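Local coordinates for homospermidine synthase (PDB 2PH5), which binds NAD in a Rossmann-type domain and probably makes the polyamine homospermidine, at residues Trp243-Asp253 / Asp459-Arg470. Sequence-based numbering, arbitrary orientation.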
ATOM      1  N   TRP A 243     -22.792  -6.761  14.732  1.00 21.75           N
ATOM      2  CA  TRP A 243     -23.160  -8.097  14.276  1.00 22.65           C
ATOM      3  C   TRP A 243     -24.616  -8.233  13.840  1.00 23.76           C
ATOM      4  O   TRP A 243     -25.527  -8.088  14.650  1.00 24.57           O
ATOM      5  CB  TRP A 243     -22.858  -9.128  15.356  1.00 19.86           C
ATOM      6  CG  TRP A 243     -22.483 -10.470  14.797  1.00 20.35           C
ATOM      7  CD1 TRP A 243     -22.953 -11.688  15.199  1.00 19.53           C
ATOM      8  CD2 TRP A 243     -21.525 -10.733  13.763  1.00 18.84           C
ATOM      9  NE1 TRP A 243     -22.346 -12.693  14.483  1.00 18.35           N
ATOM     10  CE2 TRP A 243     -21.464 -12.135  13.596  1.00 19.68           C
ATOM     11  CE3 TRP A 243     -20.709  -9.919  12.962  1.00 18.54           C
ATOM     12  CZ2 TRP A 243     -20.620 -12.744  12.659  1.00 20.26           C
ATOM     13  CZ3 TRP A 243     -19.872 -10.524  12.030  1.00 20.08           C
ATOM     14  CH2 TRP A 243     -19.835 -11.927  11.888  1.00 20.23           C
ATOM     15  N   GLY A 244     -24.826  -8.515  12.558  1.00 23.83           N
ATOM     16  CA  GLY A 244     -26.175  -8.666  12.050  1.00 25.40           C
ATOM     17  C   GLY A 244     -26.758 -10.030  12.365  1.00 26.54           C
ATOM     18  O   GLY A 244     -26.027 -11.014  12.461  1.00 28.34           O
ATOM     19  N   THR A 245     -28.077 -10.091  12.526  1.00 27.53           N
ATOM     20  CA  THR A 245     -28.754 -11.349  12.832  1.00 25.64           C
ATOM     21  C   THR A 245     -28.700 -12.383  11.700  1.00 25.11           C
ATOM     22  O   THR A 245     -28.955 -13.557  11.934  1.00 25.18           O
ATOM     23  CB  THR A 245     -30.225 -11.104  13.220  1.00 26.46           C
ATOM     24  OG1 THR A 245     -30.795 -10.118  12.352  1.00 25.73           O
ATOM     25  CG2 THR A 245     -30.322 -10.621  14.660  1.00 27.08           C
ATOM     26  N   HIS A 246     -28.353 -11.965  10.485  1.00 26.42           N
ATOM     27  CA  HIS A 246     -28.281 -12.915   9.378  1.00 27.76           C
ATOM     28  C   HIS A 246     -26.968 -13.681   9.368  1.00 28.92           C
ATOM     29  O   HIS A 246     -26.911 -14.788   8.837  1.00 30.66           O
ATOM     30  CB  HIS A 246     -28.426 -12.209   8.027  1.00 28.52           C
ATOM     31  CG  HIS A 246     -27.153 -11.596   7.531  1.00 29.84           C
ATOM     32  ND1 HIS A 246     -26.588 -10.478   8.110  1.00 28.93           N
ATOM     33  CD2 HIS A 246     -26.300 -11.981   6.550  1.00 29.58           C
ATOM     34  CE1 HIS A 246     -25.443 -10.206   7.510  1.00 29.54           C
ATOM     35  NE2 HIS A 246     -25.245 -11.102   6.559  1.00 29.05           N
ATOM     36  N   GLU A 247     -25.917 -13.084   9.932  1.00 29.17           N
ATOM     37  CA  GLU A 247     -24.592 -13.707   9.973  1.00 29.52           C
ATOM     38  C   GLU A 247     -24.670 -15.141  10.448  1.00 30.83           C
ATOM     39  O   GLU A 247     -25.206 -15.430  11.522  1.00 32.31           O
ATOM     40  CB  GLU A 247     -23.645 -12.932  10.899  1.00 28.92           C
ATOM     41  CG  GLU A 247     -23.407 -11.478  10.516  1.00 28.80           C
ATOM     42  CD  GLU A 247     -22.654 -11.308   9.202  1.00 28.05           C
ATOM     43  OE1 GLU A 247     -22.407 -10.146   8.818  1.00 27.07           O
ATOM     44  OE2 GLU A 247     -22.312 -12.322   8.557  1.00 27.62           O
ATOM     45  N   ALA A 248     -24.114 -16.038   9.648  1.00 32.36           N
ATOM     46  CA  ALA A 248     -24.129 -17.459   9.963  1.00 32.88           C
ATOM     47  C   ALA A 248     -22.733 -18.022  10.212  1.00 32.23           C
ATOM     48  O   ALA A 248     -22.571 -19.228  10.396  1.00 33.14           O
ATOM     49  CB  ALA A 248     -24.809 -18.221   8.819  1.00 32.31           C
ATOM     50  N   HIS A 249     -21.732 -17.148  10.227  1.00 32.75           N
ATOM     51  CA  HIS A 249     -20.338 -17.560  10.443  1.00 33.26           C
ATOM     52  C   HIS A 249     -19.695 -16.753  11.568  1.00 32.78           C
ATOM     53  O   HIS A 249     -19.986 -15.575  11.735  1.00 33.39           O
ATOM     54  CB  HIS A 249     -19.550 -17.360   9.149  1.00 33.21           C
ATOM     55  CG  HIS A 249     -20.033 -18.206   8.014  1.00 33.48           C
ATOM     56  ND1 HIS A 249     -19.569 -19.485   7.792  1.00 33.17           N
ATOM     57  CD2 HIS A 249     -20.954 -17.967   7.050  1.00 33.19           C
ATOM     58  CE1 HIS A 249     -20.182 -19.996   6.739  1.00 34.70           C
ATOM     59  NE2 HIS A 249     -21.027 -19.096   6.270  1.00 33.86           N
ATOM     60  N   TRP A 250     -18.821 -17.375  12.348  1.00 32.70           N
ATOM     61  CA  TRP A 250     -18.181 -16.648  13.442  1.00 31.85           C
ATOM     62  C   TRP A 250     -16.678 -16.533  13.182  1.00 30.88           C
ATOM     63  O   TRP A 250     -15.973 -17.536  13.137  1.00 32.45           O
ATOM     64  CB  TRP A 250     -18.471 -17.355  14.772  1.00 30.26           C
ATOM     65  CG  TRP A 250     -17.878 -16.677  15.956  1.00 30.36           C
ATOM     66  CD1 TRP A 250     -16.708 -16.997  16.586  1.00 31.10           C
ATOM     67  CD2 TRP A 250     -18.389 -15.517  16.624  1.00 31.15           C
ATOM     68  NE1 TRP A 250     -16.456 -16.107  17.602  1.00 31.29           N
ATOM     69  CE2 TRP A 250     -17.471 -15.187  17.648  1.00 30.85           C
ATOM     70  CE3 TRP A 250     -19.531 -14.721  16.456  1.00 31.87           C
ATOM     71  CZ2 TRP A 250     -17.657 -14.096  18.503  1.00 31.58           C
ATOM     72  CZ3 TRP A 250     -19.718 -13.631  17.307  1.00 32.71           C
ATOM     73  CH2 TRP A 250     -18.782 -13.330  18.318  1.00 32.46           C
ATOM     74  N   PRO A 251     -16.169 -15.300  13.004  1.00 30.43           N
ATOM     75  CA  PRO A 251     -14.740 -15.088  12.740  1.00 31.32           C
ATOM     76  C   PRO A 251     -13.850 -15.799  13.758  1.00 32.31           C
ATOM     77  O   PRO A 251     -14.101 -15.734  14.956  1.00 32.09           O
ATOM     78  CB  PRO A 251     -14.596 -13.564  12.811  1.00 31.06           C
ATOM     79  CG  PRO A 251     -15.963 -13.058  12.457  1.00 28.85           C
ATOM     80  CD  PRO A 251     -16.858 -14.011  13.206  1.00 30.32           C
ATOM     81  N   HIS A 252     -12.809 -16.473  13.277  1.00 33.94           N
ATOM     82  CA  HIS A 252     -11.897 -17.198  14.158  1.00 34.67           C
ATOM     83  C   HIS A 252     -11.272 -16.312  15.231  1.00 33.89           C
ATOM     84  O   HIS A 252     -11.114 -16.735  16.377  1.00 33.01           O
ATOM     85  CB  HIS A 252     -10.778 -17.856  13.343  1.00 37.29           C
ATOM     86  CG  HIS A 252      -9.983 -16.889  12.520  1.00 41.13           C
ATOM     87  ND1 HIS A 252     -10.504 -16.248  11.416  1.00 42.43           N
ATOM     88  CD2 HIS A 252      -8.721 -16.419  12.668  1.00 41.31           C
ATOM     89  CE1 HIS A 252      -9.596 -15.423  10.920  1.00 41.58           C
ATOM     90  NE2 HIS A 252      -8.507 -15.508  11.661  1.00 41.70           N
ATOM     91  N   ASP A 253     -10.916 -15.088  14.847  1.00 33.46           N
ATOM     92  CA  ASP A 253     -10.281 -14.133  15.757  1.00 32.57           C
ATOM     93  C   ASP A 253     -11.242 -13.090  16.334  1.00 32.02           C
ATOM     94  O   ASP A 253     -10.845 -11.968  16.653  1.00 31.88           O
ATOM     95  CB  ASP A 253      -9.117 -13.431  15.043  1.00 31.90           C
ATOM     96  CG  ASP A 253      -9.466 -12.999  13.620  1.00 32.84           C
ATOM     97  OD1 ASP A 253     -10.665 -13.002  13.268  1.00 30.66           O
ATOM     98  OD2 ASP A 253      -8.538 -12.647  12.855  1.00 32.56           O
ATOM     99  N   ASP A 459     -19.265 -18.625   0.896  1.00 38.59           N
ATOM    100  CA  ASP A 459     -20.587 -19.165   1.189  1.00 35.67           C
ATOM    101  C   ASP A 459     -21.526 -18.708   0.062  1.00 35.25           C
ATOM    102  O   ASP A 459     -22.085 -17.606   0.106  1.00 34.43           O
ATOM    103  CB  ASP A 459     -21.050 -18.632   2.551  1.00 34.38           C
ATOM    104  CG  ASP A 459     -22.366 -19.228   3.006  1.00 34.26           C
ATOM    105  OD1 ASP A 459     -22.770 -18.955   4.160  1.00 33.24           O
ATOM    106  OD2 ASP A 459     -23.003 -19.963   2.222  1.00 33.55           O
ATOM    107  N   LEU A 460     -21.669 -19.559  -0.953  1.00 33.16           N
ATOM    108  CA  LEU A 460     -22.512 -19.276  -2.113  1.00 32.73           C
ATOM    109  C   LEU A 460     -23.974 -19.074  -1.737  1.00 31.64           C
ATOM    110  O   LEU A 460     -24.736 -18.465  -2.482  1.00 32.70           O
ATOM    111  CB  LEU A 460     -22.404 -20.418  -3.126  1.00 32.89           C
ATOM    112  CG  LEU A 460     -20.992 -20.631  -3.681  1.00 34.73           C
ATOM    113  CD1 LEU A 460     -20.952 -21.882  -4.552  1.00 32.24           C
ATOM    114  CD2 LEU A 460     -20.580 -19.401  -4.473  1.00 32.74           C
ATOM    115  N   SER A 461     -24.348 -19.591  -0.574  1.00 30.56           N
ATOM    116  CA  SER A 461     -25.710 -19.501  -0.070  1.00 29.71           C
ATOM    117  C   SER A 461     -26.179 -18.065   0.142  1.00 28.86           C
ATOM    118  O   SER A 461     -27.306 -17.705  -0.193  1.00 27.56           O
ATOM    119  CB  SER A 461     -25.807 -20.270   1.246  1.00 30.11           C
ATOM    120  OG  SER A 461     -26.837 -19.750   2.064  1.00 36.23           O
ATOM    121  N   ASP A 462     -25.310 -17.245   0.708  1.00 28.38           N
ATOM    122  CA  ASP A 462     -25.659 -15.864   0.980  1.00 27.73           C
ATOM    123  C   ASP A 462     -24.417 -15.002   0.840  1.00 27.47           C
ATOM    124  O   ASP A 462     -23.558 -14.971   1.726  1.00 27.35           O
ATOM    125  CB  ASP A 462     -26.225 -15.752   2.391  1.00 28.40           C
ATOM    126  CG  ASP A 462     -26.547 -14.335   2.768  1.00 29.99           C
ATOM    127  OD1 ASP A 462     -26.838 -14.092   3.958  1.00 31.26           O
ATOM    128  OD2 ASP A 462     -26.509 -13.463   1.873  1.00 31.67           O
ATOM    129  N   PRO A 463     -24.319 -14.273  -0.278  1.00 26.65           N
ATOM    130  CA  PRO A 463     -23.183 -13.400  -0.569  1.00 26.18           C
ATOM    131  C   PRO A 463     -22.984 -12.311   0.465  1.00 24.75           C
ATOM    132  O   PRO A 463     -21.875 -11.825   0.674  1.00 24.35           O
ATOM    133  CB  PRO A 463     -23.526 -12.847  -1.950  1.00 26.94           C
ATOM    134  CG  PRO A 463     -25.013 -12.767  -1.913  1.00 27.50           C
ATOM    135  CD  PRO A 463     -25.412 -14.057  -1.244  1.00 26.87           C
ATOM    136  N   TRP A 464     -24.061 -11.940   1.138  1.00 23.71           N
ATOM    137  CA  TRP A 464     -23.956 -10.888   2.130  1.00 22.75           C
ATOM    138  C   TRP A 464     -23.445 -11.347   3.487  1.00 22.60           C
ATOM    139  O   TRP A 464     -23.607 -10.643   4.476  1.00 24.28           O
ATOM    140  CB  TRP A 464     -25.301 -10.210   2.266  1.00 21.99           C
ATOM    141  CG  TRP A 464     -25.795  -9.755   0.953  1.00 21.94           C
ATOM    142  CD1 TRP A 464     -27.017 -10.008   0.412  1.00 19.56           C
ATOM    143  CD2 TRP A 464     -25.094  -8.932   0.012  1.00 20.03           C
ATOM    144  NE1 TRP A 464     -27.130  -9.388  -0.810  1.00 22.03           N
ATOM    145  CE2 TRP A 464     -25.964  -8.719  -1.080  1.00 20.78           C
ATOM    146  CE3 TRP A 464     -23.817  -8.352  -0.014  1.00 19.74           C
ATOM    147  CZ2 TRP A 464     -25.602  -7.944  -2.194  1.00 19.78           C
ATOM    148  CZ3 TRP A 464     -23.455  -7.582  -1.120  1.00 21.79           C
ATOM    149  CH2 TRP A 464     -24.351  -7.386  -2.196  1.00 21.03           C
ATOM    150  N   GLN A 465     -22.821 -12.520   3.536  1.00 21.91           N
ATOM    151  CA  GLN A 465     -22.272 -13.035   4.788  1.00 23.37           C
ATOM    152  C   GLN A 465     -20.889 -12.447   5.024  1.00 22.13           C
ATOM    153  O   GLN A 465     -20.064 -12.410   4.108  1.00 23.88           O
ATOM    154  CB  GLN A 465     -22.150 -14.562   4.738  1.00 24.44           C
ATOM    155  CG  GLN A 465     -23.471 -15.291   4.851  1.00 24.20           C
ATOM    156  CD  GLN A 465     -23.982 -15.350   6.271  1.00 24.73           C
ATOM    157  OE1 GLN A 465     -25.171 -15.173   6.519  1.00 28.29           O
ATOM    158  NE2 GLN A 465     -23.093 -15.617   7.207  1.00 22.88           N
ATOM    159  N   PHE A 466     -20.622 -12.009   6.249  1.00 20.96           N
ATOM    160  CA  PHE A 466     -19.320 -11.434   6.569  1.00 20.74           C
ATOM    161  C   PHE A 466     -18.203 -12.398   6.153  1.00 21.08           C
ATOM    162  O   PHE A 466     -17.103 -11.982   5.781  1.00 22.64           O
ATOM    163  CB  PHE A 466     -19.228 -11.113   8.064  1.00 18.96           C
ATOM    164  CG  PHE A 466     -18.004 -10.323   8.439  1.00 21.62           C
ATOM    165  CD1 PHE A 466     -17.043 -10.867   9.287  1.00 18.77           C
ATOM    166  CD2 PHE A 466     -17.800  -9.035   7.926  1.00 20.00           C
ATOM    167  CE1 PHE A 466     -15.901 -10.148   9.618  1.00 22.50           C
ATOM    168  CE2 PHE A 466     -16.659  -8.310   8.253  1.00 20.38           C
ATOM    169  CZ  PHE A 466     -15.705  -8.865   9.100  1.00 21.20           C
ATOM    170  N   PHE A 467     -18.507 -13.688   6.194  1.00 20.96           N
ATOM    171  CA  PHE A 467     -17.560 -14.727   5.809  1.00 21.34           C
ATOM    172  C   PHE A 467     -17.038 -14.478   4.377  1.00 21.32           C
ATOM    173  O   PHE A 467     -15.885 -14.793   4.073  1.00 21.57           O
ATOM    174  CB  PHE A 467     -18.262 -16.089   5.898  1.00 21.07           C
ATOM    175  CG  PHE A 467     -17.344 -17.270   5.784  1.00 19.58           C
ATOM    176  CD1 PHE A 467     -16.470 -17.597   6.812  1.00 20.67           C
ATOM    177  CD2 PHE A 467     -17.385 -18.081   4.660  1.00 21.04           C
ATOM    178  CE1 PHE A 467     -15.651 -18.721   6.722  1.00 22.24           C
ATOM    179  CE2 PHE A 467     -16.573 -19.207   4.556  1.00 22.54           C
ATOM    180  CZ  PHE A 467     -15.703 -19.530   5.589  1.00 21.23           C
ATOM    181  N   ASN A 468     -17.879 -13.911   3.509  1.00 21.12           N
ATOM    182  CA  ASN A 468     -17.483 -13.629   2.122  1.00 22.83           C
ATOM    183  C   ASN A 468     -16.867 -12.241   1.941  1.00 24.13           C
ATOM    184  O   ASN A 468     -16.035 -12.030   1.057  1.00 23.68           O
ATOM    185  CB  ASN A 468     -18.677 -13.724   1.162  1.00 22.79           C
ATOM    186  CG  ASN A 468     -19.318 -15.094   1.144  1.00 24.94           C
ATOM    187  OD1 ASN A 468     -18.643 -16.114   0.963  1.00 25.48           O
ATOM    188  ND2 ASN A 468     -20.635 -15.127   1.318  1.00 24.84           N
ATOM    189  N   ILE A 469     -17.286 -11.294   2.772  1.00 25.85           N
ATOM    190  CA  ILE A 469     -16.795  -9.927   2.668  1.00 26.81           C
ATOM    191  C   ILE A 469     -15.379  -9.743   3.214  1.00 28.13           C
ATOM    192  O   ILE A 469     -14.543  -9.103   2.574  1.00 26.75           O
ATOM    193  CB  ILE A 469     -17.788  -8.959   3.347  1.00 26.22           C
ATOM    194  CG1 ILE A 469     -19.107  -8.984   2.558  1.00 26.65           C
ATOM    195  CG2 ILE A 469     -17.209  -7.541   3.392  1.00 23.75           C
ATOM    196  CD1 ILE A 469     -20.311  -8.444   3.300  1.00 28.28           C
ATOM    197  N   ARG A 470     -15.094 -10.315   4.377  1.00 29.39           N
ATOM    198  CA  ARG A 470     -13.759 -10.184   4.927  1.00 32.65           C
ATOM    199  C   ARG A 470     -12.731 -10.919   4.075  1.00 35.15           C
ATOM    200  O   ARG A 470     -12.864 -12.113   3.815  1.00 35.61           O
ATOM    201  CB  ARG A 470     -13.679 -10.731   6.344  1.00 32.48           C
ATOM    202  CG  ARG A 470     -12.312 -10.493   6.943  1.00 31.13           C
ATOM    203  CD  ARG A 470     -12.095 -11.350   8.126  1.00 30.39           C
ATOM    204  NE  ARG A 470     -10.788 -11.139   8.724  1.00 28.80           N
ATOM    205  CZ  ARG A 470     -10.466 -11.585   9.929  1.00 29.88           C
ATOM    206  NH1 ARG A 470      -9.257 -11.368  10.431  1.00 31.52           N
ATOM    207  NH2 ARG A 470     -11.371 -12.246  10.640  1.00 28.33           N
TER
HETATM  208  O   HOH W   1     -21.655  -9.037   6.338  1.00 21.34           O
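The carbonyl O of Trp464 is gripped by two donors where the loop between strands 238-242 and 254-255, in the saccharopine dehydrogenase C-terminal domain family region, meets the short C-terminal helix 466-469. His246 NE2 reaches Trp464 O at 2.7 Å from above the carbonyl plane, and a water that also donates to Glu247 OE1 supplies the second bond. With its CG set between the backbone N and carbonyl carbon (chi1 82°), His246 brings its ring edge to this oxygen and to Asp462.

Gln465 is the N-cap residue, and its carbonyl O accepts from both Asn468 N and Ile469 N. The next backbone amide, Phe466 N, gives a nearly straight bond to Glu247 OE2 (2.9 Å, 167° at the hydrogen), entering on the syn lone pair; Thr316 holds the other carboxylate oxygen. This carboxylate thus lies by the helix N terminus, whose dipole would probably steady its negative charge. The CG of Glu247 also covers one face of the Trp243 indole. That indole turns its outer edge, CZ3 and CH2, toward the Phe466 face in an offset edge-to-face pair, with planes at 80°, while Pro251 CG meets the rim of the same phenyl ring.

One helix residue on, Phe467 lies in an offset stack against His249, with ring centroids 4.2 Å apart, and its CB sits over the imidazole face. At the imidazole edge, His249 NE2 donates to Asp459 OD1 at 2.7 Å, the oxygen lying in the ring plane although the donor stands above the carboxylate plane.

Farther along, Arg470 stretches out fully from CG to NE and meets Asp253 end-on. Arg470 NH2 bonds Asp253 OD1 and Arg470 NH1 bonds Asp253 OD2, each at 2.8 Å and each through a syn lone pair, in a bidentate salt bridge.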